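Local coordinates for protein ribonucleoside-diphosphate reductase subunit beta (Bacillus halodurans C-125, PDB 2RCC) that probably serves as the diiron small subunit of a class I ribonucleotide reductase, which makes deoxyribonucleotides from ribonucleotides for DNA synthesis, at residues L49-T54 with I216-Q221. Numbering follows the deposited sequence.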
loop_
_atom_site.group_PDB
_atom_site.type_symbol
_atom_site.label_atom_id
_atom_site.label_comp_id
_atom_site.label_asym_id
_atom_site.label_seq_id
_atom_site.Cartn_x
_atom_site.Cartn_y
_atom_site.Cartn_z
ATOM N N LEU A 49 3.783 0.239 -10.994
ATOM C CA LEU A 49 4.842 -0.708 -10.658
ATOM C C LEU A 49 6.076 -0.492 -11.547
ATOM O O LEU A 49 7.223 -0.579 -11.057
ATOM C CB LEU A 49 4.310 -2.158 -10.748
ATOM C CG LEU A 49 5.231 -3.281 -10.257
ATOM C CD1 LEU A 49 5.382 -3.141 -8.718
ATOM C CD2 LEU A 49 4.698 -4.656 -10.682
ATOM N N ALA A 50 5.859 -0.215 -12.837
ATOM C CA ALA A 50 6.961 0.112 -13.759
ATOM C C ALA A 50 7.726 1.397 -13.384
ATOM O O ALA A 50 8.875 1.549 -13.723
ATOM C CB ALA A 50 6.441 0.233 -15.221
ATOM N N ASN A 51 7.048 2.339 -12.743
ATOM C CA ASN A 51 7.622 3.586 -12.313
ATOM C C ASN A 51 8.309 3.551 -10.944
ATOM O O ASN A 51 8.516 4.623 -10.365
ATOM C CB ASN A 51 6.487 4.618 -12.207
ATOM C CG ASN A 51 6.020 5.120 -13.540
ATOM O OD1 ASN A 51 6.595 4.805 -14.594
ATOM N ND2 ASN A 51 4.977 5.965 -13.495
ATOM N N PHE A 52 8.642 2.375 -10.398
ATOM C CA PHE A 52 9.235 2.308 -9.058
ATOM C C PHE A 52 10.515 3.150 -8.987
ATOM O O PHE A 52 11.328 3.110 -9.901
ATOM C CB PHE A 52 9.560 0.866 -8.667
ATOM C CG PHE A 52 10.089 0.730 -7.265
ATOM C CD1 PHE A 52 9.214 0.705 -6.191
ATOM C CD2 PHE A 52 11.456 0.659 -7.015
ATOM C CE1 PHE A 52 9.704 0.575 -4.883
ATOM C CE2 PHE A 52 11.940 0.549 -5.714
ATOM C CZ PHE A 52 11.055 0.525 -4.652
ATOM N N TRP A 53 10.677 3.899 -7.893
ATOM C CA TRP A 53 11.888 4.678 -7.640
ATOM C C TRP A 53 12.010 4.881 -6.134
ATOM O O TRP A 53 11.030 4.762 -5.414
ATOM C CB TRP A 53 11.859 6.061 -8.369
ATOM C CG TRP A 53 10.803 6.977 -7.870
ATOM C CD1 TRP A 53 9.508 7.004 -8.281
ATOM C CD2 TRP A 53 10.902 7.954 -6.814
ATOM N NE1 TRP A 53 8.802 7.920 -7.559
ATOM C CE2 TRP A 53 9.626 8.524 -6.657
ATOM C CE3 TRP A 53 11.945 8.411 -5.998
ATOM C CZ2 TRP A 53 9.368 9.524 -5.751
ATOM C CZ3 TRP A 53 11.674 9.433 -5.081
ATOM C CH2 TRP A 53 10.393 9.943 -4.952
ATOM N N THR A 54 13.217 5.140 -5.654
ATOM C CA THR A 54 13.399 5.510 -4.260
ATOM C C THR A 54 14.395 6.653 -4.233
ATOM O O THR A 54 15.199 6.803 -5.139
ATOM C CB THR A 54 13.913 4.357 -3.302
ATOM O OG1 THR A 54 15.319 4.191 -3.437
ATOM C CG2 THR A 54 13.140 3.060 -3.537
ATOM N N ILE A 216 7.990 12.423 -7.975
ATOM C CA ILE A 216 6.809 12.608 -7.119
ATOM C C ILE A 216 5.599 13.104 -7.935
ATOM O O ILE A 216 4.498 12.537 -7.851
ATOM C CB ILE A 216 7.064 13.588 -5.952
ATOM C CG1 ILE A 216 8.071 13.007 -4.949
ATOM C CG2 ILE A 216 5.709 13.983 -5.240
ATOM C CD1 ILE A 216 8.691 13.996 -3.924
ATOM N N ASN A 217 5.835 14.131 -8.746
ATOM C CA ASN A 217 4.800 14.766 -9.564
ATOM C C ASN A 217 4.233 13.754 -10.607
ATOM O O ASN A 217 3.032 13.765 -10.868
ATOM C CB ASN A 217 5.395 16.047 -10.196
ATOM C CG ASN A 217 4.369 17.135 -10.539
ATOM O OD1 ASN A 217 3.195 17.099 -10.172
ATOM N ND2 ASN A 217 4.869 18.167 -11.212
ATOM N N ARG A 218 5.085 12.882 -11.170
ATOM C CA ARG A 218 4.676 11.815 -12.098
ATOM C C ARG A 218 3.730 10.811 -11.382
ATOM O O ARG A 218 2.691 10.412 -11.914
ATOM C CB ARG A 218 5.890 11.062 -12.662
ATOM C CG ARG A 218 5.565 9.705 -13.349
ATOM C CD ARG A 218 6.721 9.009 -14.103
ATOM N NE ARG A 218 7.893 8.318 -13.481
ATOM C CZ ARG A 218 8.177 7.979 -12.200
ATOM N NH1 ARG A 218 7.395 8.206 -11.111
ATOM N NH2 ARG A 218 9.355 7.371 -12.012
ATOM N N ASP A 219 4.120 10.390 -10.187
ATOM C CA ASP A 219 3.252 9.528 -9.371
ATOM C C ASP A 219 1.913 10.224 -9.114
ATOM O O ASP A 219 0.855 9.609 -9.188
ATOM C CB ASP A 219 3.864 9.254 -8.008
ATOM C CG ASP A 219 5.083 8.358 -8.049
ATOM O OD1 ASP A 219 5.308 7.631 -9.010
ATOM O OD2 ASP A 219 5.786 8.336 -7.030
ATOM N N GLU A 220 1.962 11.506 -8.781
ATOM C CA GLU A 220 0.715 12.232 -8.532
ATOM C C GLU A 220 -0.205 12.230 -9.734
ATOM O O GLU A 220 -1.377 12.109 -9.558
ATOM C CB GLU A 220 0.964 13.648 -8.103
ATOM C CG GLU A 220 1.586 13.785 -6.731
ATOM C CD GLU A 220 1.641 15.252 -6.323
ATOM O OE1 GLU A 220 2.122 16.075 -7.138
ATOM O OE2 GLU A 220 1.215 15.553 -5.185
ATOM N N GLN A 221 0.327 12.254 -10.952
ATOM C CA GLN A 221 -0.536 12.259 -12.129
ATOM C C GLN A 221 -1.334 10.975 -12.249
ATOM O O GLN A 221 -2.495 11.026 -12.659
ATOM C CB GLN A 221 0.229 12.549 -13.437
ATOM C CG GLN A 221 1.101 13.813 -13.460
ATOM C CD GLN A 221 0.460 15.012 -12.782
ATOM O OE1 GLN A 221 -0.593 15.469 -13.213
ATOM N NE2 GLN A 221 1.117 15.554 -11.743
#
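W53 hands its indole N-H to the carboxylate of D219: NE1 lies 3.1 Å from OD2, with an N-H...O angle of 155°. The oxygen sits close to the ring plane and is met on its syn side, though the donor is well out of the carboxylate plane. The same OD2 is also hydrogen-bonded to NE2 of H122, a probable ligand of the first iron, while OD1 forms a salt bridge 3.0 Å from NH1 of R218, so both carboxylate oxygens are engaged. This Trp-Asp-His chain matches that of class I small subunits, where it is thought to carry the radical toward the diiron site inside the ferritin-like helical bundle, and probably does so here; E220, next to D219 on helix 207-237, is a probable ligand of the second iron. R218 bends at chi3 (73°) to stack its guanidinium on the side-chain amide of N51, just past the end of helix 41-50. The amide and guanidinium planes are only 12° apart, CG of N51 is 3.7 Å from NE of R218, and the asparagine CB stands over the centre of the guanidinium face. Across the contact, apolar packing comes at the benzo side of the indole, where W53 CZ2 lies 3.8 Å from I216 CG1; I216 in turn touches Y126, the probable radical tyrosine. A phenylalanine in place of W53 has no ring N-H to give, so D219 would probably keep H122 and R218 but lose its link to this loop, and its carboxylate is likely to be less firmly set in rotation.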